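PDB 1XPJ: capsular polysaccharide biosynthesis protein from Vibrio cholerae, which is of unknown function but probably acts as a haloacid dehalogenase-like hydrolase, possibly in capsular polysaccharide synthesis. Local coordinates for residues Ser46-Asn50 with Thr65-Ile69; Asp98-Val102 with Ile115-Phe119; Pro25-Val29 with Pro104-Ala108. One frame throughout, in Å; residues are numbered along the deposited sequence.

Interaction 1. Residues Ser46-Asn50 with Thr65-Ile69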
# COMPACT_ATOMS: atom_id res chain seq x y z
N SER A 46 -5.28 -11.14 -6.41
CA SER A 46 -5.04 -10.40 -5.18
C SER A 46 -4.81 -11.45 -4.12
O SER A 46 -5.65 -12.32 -3.96
CB SER A 46 -6.29 -9.61 -4.83
OG SER A 46 -6.01 -8.47 -4.04
N THR A 47 -3.68 -11.42 -3.43
CA THR A 47 -3.36 -12.52 -2.53
C THR A 47 -2.64 -12.08 -1.26
O THR A 47 -1.82 -11.16 -1.29
CB THR A 47 -2.51 -13.60 -3.26
OG1 THR A 47 -2.02 -14.57 -2.32
CG2 THR A 47 -1.23 -12.98 -3.84
N ALA A 48 -2.96 -12.76 -0.16
CA ALA A 48 -2.27 -12.62 1.13
C ALA A 48 -1.05 -13.56 1.28
O ALA A 48 -0.46 -13.63 2.37
CB ALA A 48 -3.24 -12.82 2.27
N ARG A 49 -0.70 -14.28 0.22
CA ARG A 49 0.37 -15.29 0.29
C ARG A 49 1.67 -14.73 0.87
O ARG A 49 2.13 -13.68 0.44
CB ARG A 49 0.67 -15.88 -1.10
CG ARG A 49 1.72 -17.00 -1.04
CD ARG A 49 2.11 -17.57 -2.39
NE ARG A 49 1.06 -18.38 -3.00
CZ ARG A 49 1.15 -18.93 -4.20
NH1 ARG A 49 2.25 -18.76 -4.94
NH2 ARG A 49 0.14 -19.65 -4.68
N ASN A 50 2.23 -15.46 1.83
CA ASN A 50 3.45 -15.07 2.54
C ASN A 50 3.37 -13.85 3.48
O ASN A 50 4.41 -13.38 3.99
CB ASN A 50 4.66 -14.99 1.59
CG ASN A 50 5.14 -16.35 1.13
OD1 ASN A 50 4.79 -17.39 1.70
ND2 ASN A 50 5.97 -16.36 0.10
N THR A 65 8.08 -14.04 -3.11
CA THR A 65 6.74 -14.56 -3.41
C THR A 65 6.26 -14.29 -4.83
O THR A 65 5.75 -15.19 -5.50
CB THR A 65 5.73 -13.99 -2.42
OG1 THR A 65 6.27 -14.08 -1.09
CG2 THR A 65 4.49 -14.84 -2.38
N LEU A 66 6.44 -13.05 -5.30
CA LEU A 66 5.94 -12.64 -6.62
C LEU A 66 6.46 -13.47 -7.79
O LEU A 66 5.64 -13.90 -8.60
CB LEU A 66 6.12 -11.14 -6.88
CG LEU A 66 4.86 -10.27 -6.85
CD1 LEU A 66 5.24 -8.77 -6.97
CD2 LEU A 66 3.80 -10.63 -7.94
N PRO A 67 7.77 -13.71 -7.91
CA PRO A 67 8.28 -14.57 -8.99
C PRO A 67 7.56 -15.91 -9.12
O PRO A 67 7.18 -16.26 -10.23
CB PRO A 67 9.76 -14.77 -8.63
CG PRO A 67 10.11 -13.54 -7.85
CD PRO A 67 8.87 -13.20 -7.07
N ILE A 68 7.35 -16.63 -8.01
CA ILE A 68 6.72 -17.95 -8.04
C ILE A 68 5.25 -17.89 -8.41
O ILE A 68 4.75 -18.80 -9.06
CB ILE A 68 6.93 -18.69 -6.69
CG1 ILE A 68 8.32 -19.32 -6.69
CG2 ILE A 68 5.87 -19.78 -6.45
CD1 ILE A 68 8.86 -19.59 -5.30
N ILE A 69 4.56 -16.81 -8.02
CA ILE A 69 3.18 -16.60 -8.43
C ILE A 69 3.09 -16.47 -9.96
O ILE A 69 2.30 -17.17 -10.60
CB ILE A 69 2.58 -15.36 -7.75
CG1 ILE A 69 2.42 -15.59 -6.24
CG2 ILE A 69 1.25 -14.93 -8.43
CD1 ILE A 69 2.11 -14.32 -5.48
O HOH W 1 4.62 -17.41 -4.42

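Interaction 2. Residues Asp98-Val102 with Ile115-Phe119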
# COMPACT_ATOMS: atom_id res chain seq x y z
N ASP A 98 -18.42 -9.51 2.47
CA ASP A 98 -18.54 -8.63 1.31
C ASP A 98 -19.84 -8.92 0.56
O ASP A 98 -20.12 -10.08 0.25
CB ASP A 98 -17.35 -8.88 0.37
CG ASP A 98 -17.12 -7.74 -0.60
OD1 ASP A 98 -18.11 -7.18 -1.14
OD2 ASP A 98 -15.96 -7.33 -0.89
N ASP A 99 -20.62 -7.88 0.25
CA ASP A 99 -21.87 -8.05 -0.50
C ASP A 99 -21.69 -8.46 -1.97
O ASP A 99 -22.63 -8.94 -2.59
CB ASP A 99 -22.82 -6.84 -0.36
CG ASP A 99 -22.36 -5.61 -1.15
OD1 ASP A 99 -21.17 -5.50 -1.47
OD2 ASP A 99 -23.12 -4.68 -1.46
N ARG A 100 -20.47 -8.26 -2.50
CA ARG A 100 -20.12 -8.68 -3.86
C ARG A 100 -19.16 -9.87 -3.87
O ARG A 100 -18.37 -10.02 -4.80
CB ARG A 100 -19.48 -7.54 -4.67
CG ARG A 100 -20.31 -6.27 -4.82
CD ARG A 100 -21.66 -6.44 -5.49
NE ARG A 100 -21.55 -7.10 -6.79
CZ ARG A 100 -21.60 -6.47 -7.97
NH1 ARG A 100 -21.75 -5.15 -8.02
NH2 ARG A 100 -21.50 -7.16 -9.09
N ALA A 101 -19.20 -10.73 -2.86
CA ALA A 101 -18.27 -11.84 -2.86
C ALA A 101 -18.94 -13.14 -3.26
O ALA A 101 -20.03 -13.44 -2.81
CB ALA A 101 -17.62 -11.99 -1.52
N VAL A 102 -18.28 -13.90 -4.13
CA VAL A 102 -18.67 -15.27 -4.39
C VAL A 102 -17.54 -16.24 -4.10
O VAL A 102 -16.36 -15.92 -4.26
CB VAL A 102 -19.20 -15.50 -5.86
CG1 VAL A 102 -20.33 -14.51 -6.20
CG2 VAL A 102 -18.07 -15.48 -6.89
N ILE A 115 -25.08 -14.93 -10.99
CA ILE A 115 -24.23 -14.23 -10.03
C ILE A 115 -24.89 -12.90 -9.66
O ILE A 115 -24.96 -12.53 -8.48
CB ILE A 115 -22.79 -13.98 -10.59
CG1 ILE A 115 -22.09 -15.29 -10.99
CG2 ILE A 115 -21.94 -13.20 -9.59
CD1 ILE A 115 -21.67 -16.17 -9.84
N HIS A 116 -25.36 -12.20 -10.69
CA HIS A 116 -26.05 -10.93 -10.54
C HIS A 116 -27.24 -11.06 -9.60
O HIS A 116 -27.52 -10.15 -8.83
CB HIS A 116 -26.51 -10.41 -11.91
CG HIS A 116 -25.53 -9.49 -12.56
ND1 HIS A 116 -25.74 -8.93 -13.81
CD2 HIS A 116 -24.32 -9.02 -12.14
CE1 HIS A 116 -24.72 -8.15 -14.13
NE2 HIS A 116 -23.84 -8.19 -13.13
N GLN A 117 -27.93 -12.21 -9.66
CA GLN A 117 -29.10 -12.50 -8.82
C GLN A 117 -28.75 -12.66 -7.35
O GLN A 117 -29.51 -12.21 -6.50
CB GLN A 117 -29.87 -13.73 -9.32
CG GLN A 117 -30.97 -13.42 -10.35
CD GLN A 117 -31.12 -14.51 -11.41
OE1 GLN A 117 -30.80 -15.68 -11.16
NE2 GLN A 117 -31.62 -14.14 -12.58
N LEU A 118 -27.62 -13.32 -7.05
CA LEU A 118 -27.13 -13.46 -5.67
C LEU A 118 -26.98 -12.09 -5.04
O LEU A 118 -27.33 -11.89 -3.89
CB LEU A 118 -25.76 -14.15 -5.63
CG LEU A 118 -25.61 -15.68 -5.67
CD1 LEU A 118 -24.12 -16.04 -5.58
CD2 LEU A 118 -26.44 -16.40 -4.59
N PHE A 119 -26.42 -11.17 -5.81
CA PHE A 119 -26.11 -9.83 -5.34
C PHE A 119 -27.37 -9.01 -5.15
O PHE A 119 -27.50 -8.33 -4.13
CB PHE A 119 -25.16 -9.14 -6.33
CG PHE A 119 -23.82 -9.83 -6.47
CD1 PHE A 119 -23.32 -10.61 -5.43
CD2 PHE A 119 -23.08 -9.70 -7.64
CE1 PHE A 119 -22.08 -11.26 -5.55
CE2 PHE A 119 -21.84 -10.34 -7.78
CZ PHE A 119 -21.34 -11.12 -6.72
O HOH W 2 -24.55 -6.73 -3.95

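Interaction 3. Residues Pro25-Val29 with Pro104-Ala108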
# COMPACT_ATOMS: atom_id res chain seq x y z
N PRO A 25 -3.62 -26.95 -9.88
CA PRO A 25 -4.68 -26.04 -10.39
C PRO A 25 -6.13 -26.56 -10.18
O PRO A 25 -6.41 -27.74 -10.35
CB PRO A 25 -4.41 -25.83 -11.87
CG PRO A 25 -3.62 -27.06 -12.32
CD PRO A 25 -2.92 -27.54 -11.02
N ARG A 26 -7.03 -25.61 -9.83
CA ARG A 26 -8.48 -25.73 -9.96
C ARG A 26 -8.91 -25.32 -11.35
O ARG A 26 -9.04 -24.15 -11.64
CB ARG A 26 -9.18 -24.86 -8.91
CG ARG A 26 -9.08 -25.36 -7.52
CD ARG A 26 -10.08 -24.66 -6.58
NE ARG A 26 -11.44 -25.13 -6.85
CZ ARG A 26 -12.40 -24.73 -5.99
NH1 ARG A 26 -12.10 -23.96 -4.97
NH2 ARG A 26 -13.67 -25.10 -6.21
N LEU A 27 -8.95 -26.34 -12.20
CA LEU A 27 -9.17 -26.18 -13.64
C LEU A 27 -10.53 -25.59 -14.04
O LEU A 27 -10.62 -24.79 -14.97
CB LEU A 27 -8.95 -27.51 -14.38
CG LEU A 27 -7.54 -28.11 -14.39
CD1 LEU A 27 -7.61 -29.59 -14.84
CD2 LEU A 27 -6.54 -27.31 -15.24
N ASP A 28 -11.59 -26.00 -13.35
CA ASP A 28 -12.91 -25.44 -13.62
C ASP A 28 -12.95 -23.92 -13.33
O ASP A 28 -13.51 -23.15 -14.11
CB ASP A 28 -14.01 -26.20 -12.86
CG ASP A 28 -13.78 -26.24 -11.35
OD1 ASP A 28 -12.68 -25.89 -10.88
OD2 ASP A 28 -14.65 -26.62 -10.55
N VAL A 29 -12.33 -23.51 -12.22
CA VAL A 29 -12.31 -22.09 -11.83
C VAL A 29 -11.54 -21.25 -12.85
O VAL A 29 -12.02 -20.21 -13.29
CB VAL A 29 -11.73 -21.86 -10.40
CG1 VAL A 29 -11.46 -20.38 -10.16
CG2 VAL A 29 -12.67 -22.42 -9.31
N PRO A 104 -15.41 -19.76 -4.91
CA PRO A 104 -14.98 -20.31 -6.20
C PRO A 104 -15.90 -21.41 -6.72
O PRO A 104 -15.99 -21.55 -7.94
CB PRO A 104 -13.55 -20.84 -5.92
CG PRO A 104 -13.14 -20.22 -4.63
CD PRO A 104 -14.39 -19.96 -3.86
N SER A 105 -16.59 -22.14 -5.85
CA SER A 105 -17.56 -23.15 -6.31
C SER A 105 -18.81 -22.50 -6.89
O SER A 105 -19.37 -23.01 -7.84
CB SER A 105 -17.96 -24.14 -5.20
OG SER A 105 -18.66 -23.47 -4.15
N GLU A 106 -19.25 -21.38 -6.32
CA GLU A 106 -20.37 -20.65 -6.92
C GLU A 106 -19.99 -20.05 -8.28
O GLU A 106 -20.77 -20.10 -9.21
CB GLU A 106 -20.86 -19.53 -5.99
CG GLU A 106 -21.36 -20.02 -4.63
CD GLU A 106 -21.70 -18.89 -3.69
OE1 GLU A 106 -20.82 -18.04 -3.42
OE2 GLU A 106 -22.86 -18.86 -3.21
N PHE A 107 -18.78 -19.49 -8.37
CA PHE A 107 -18.28 -18.86 -9.59
C PHE A 107 -18.17 -19.84 -10.75
O PHE A 107 -18.37 -19.48 -11.91
CB PHE A 107 -16.90 -18.24 -9.31
CG PHE A 107 -16.20 -17.68 -10.54
CD1 PHE A 107 -16.71 -16.57 -11.22
CD2 PHE A 107 -15.00 -18.25 -11.00
CE1 PHE A 107 -16.04 -16.03 -12.34
CE2 PHE A 107 -14.32 -17.71 -12.12
CZ PHE A 107 -14.85 -16.60 -12.79
N ALA A 108 -17.80 -21.08 -10.42
CA ALA A 108 -17.59 -22.12 -11.41
C ALA A 108 -18.90 -22.66 -11.96
O ALA A 108 -18.95 -23.09 -13.11
CB ALA A 108 -16.76 -23.27 -10.81

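Interaction 1. Residues Ser46-Asn50 with Thr65-Ile69
Asn50 and Thr65 form the only direct hydrogen bond between these two segments, and it is a short one. Asn50 ND2 lies 2.6 Å from Thr65 OG1, with an N-H...O angle of 166°. The hydroxyl lies close to the plane of the Asn50 amide. The segment 46-50 runs from the central strand 42-47 of a parallel sheet into a loop, and 65-69 lies at the start of helix 66-75. In the haloacid dehalogenase-like fold the loops at such strand ends usually frame the active site. Asp7 and Asp9 fit the DxDx(T/V) pattern of that family, and Arg49 makes a salt bridge to Asp9. A tartrate, probably from the crystallisation liquor, lies about 3 Å from the Asn50 side chain and may mark a pocket.

Arg49 is deposited in two conformers, and the one described spans the gap between the segments. Its CG stands anti to the backbone N (chi1 -176°) and the chain bends only at chi3. The aliphatic part passes obliquely by Thr65, where Arg49 CD is 3.6 Å from Thr65 CG2. The Arg49 and Ile69 side chains slide past each other in opposite directions, and Arg49 NH1 comes 3.4 Å from Ile69 CG1. One water lies in the guanidinium plane, 2.8 Å from Arg49 NH1. It donates to the backbone carbonyl Thr65 O. The water thus bridges Arg49 to the start of the other segment; NH2 makes the salt bridge to Asp9, and the cation also meets the ring of Tyr20.

Thr47 works in two directions. Its OG1 accepts from the backbone N of Arg49 at 2.9 Å, an ST turn. Its methyl faces the helix instead. Thr47 CG2 meets Ile69 CD1 tip to tip at 4.0 Å.

Interaction 2. Residues Asp98-Val102 with Ile115-Phe119
Arg100 comes closest to Phe119 along the backbone, with their CA atoms 6.3 Å apart. Arg100 lies in a type I turn from Asp98 to Ala101, which leads into the short strand 101-102. The other segment is one stretch of helix 112-120. Inside the turn, Asp98 OD1 accepts from the backbone N of Arg100 at 2.9 Å, an Asx turn. A water joins Asp99 O to Phe119 O, the latter bond being weak.

The ring of Phe119 lies against the turn. In the conformer given, one of two deposited, Arg100 NE sits over one face, displaced toward the rim and 3.1 Å from Phe119 CD2. The guanidinium is tilted, its plane 56° from the ring. Bends at chi2 and chi3 fold the arginine back over the ring. Arg100 CA adds a CH-pi contact, 4.1 Å from the Phe119 centroid. The opposite face of the ring has Ile115 O of its own helix above it.

Helix 112-120, near the C terminus, packs here against a turn and short strand at a subunit interface. Ala101 and Val102 pair in a parallel ladder with a strand of the third subunit. Arg100 NH1 bonds to His92 O of that subunit, and a mercury ion lies about 4 Å from the Arg100 side chain.

Beyond the turn, at Val102, the contact is apolar. Val102 CG1 meets three side chains, at 3.6 Å from Phe119 CZ, 4.0 Å from Ile115 CG2 and 4.1 Å from Leu118 CD1.

Interaction 3. Residues Pro25-Val29 with Pro104-Ala108
Val29 and Ala108 bring the two helices closest, their CA atoms 5.3 Å apart near the start of helix 27-38 and on the short helix 104-109. Val29 carries most of the apolar contact. Its CG2, placed beside the backbone N (chi1 168° puts CG1 anti to it), lies alongside Pro104 and points the same way, 3.8 Å from Pro104 CB. The same methyl is 3.7 Å from the carbonyl Pro104 O. Val29 O meets the edge of the Phe107 ring, near its plane, at 3.6 Å from Phe107 CE2. Exposed Asp28 puts OD2 4.0 Å from Ala108 CB.

Helix 27-38 is the first helix after the probable haloacid dehalogenase-type DxDx(T/V) motif, and helix 104-109 packs against its N-terminal end. Arg26 holds the N-cap position of helix 27-38. Its chain crosses Pro104 at about a right angle, and in the conformers given Arg26 NH1 is 3.6 Å from Pro104 CB. Val29 CG2 lies over one face of the guanidinium, toward its rim. The polar partner of NH1 is Gly10 O, in the loop. Ser105 OG bonds to Glu122 of the third subunit.

How the interactions relate
Interaction 1 is the buried one, a polar and apolar mixture beside the probable active site, with a water and a short hydrogen bond. Interactions 2 and 3 are partly buried, lie across the chain's centre from it, and have no direct hydrogen bond between their segments. They touch each other: Val102 CG2 is 3.9 Å from Phe107 CB, and strand 101-102 is followed closely by helix 104-109. Both also reach the third subunit. Interaction 2 rests on an arginine over one face of an aromatic ring. Interaction 3 combines a valine, a proline and an alanine with a phenylalanine edge and an arginine laid against the proline. Helix 27-38 and strand 42-47 follow each other in the chain.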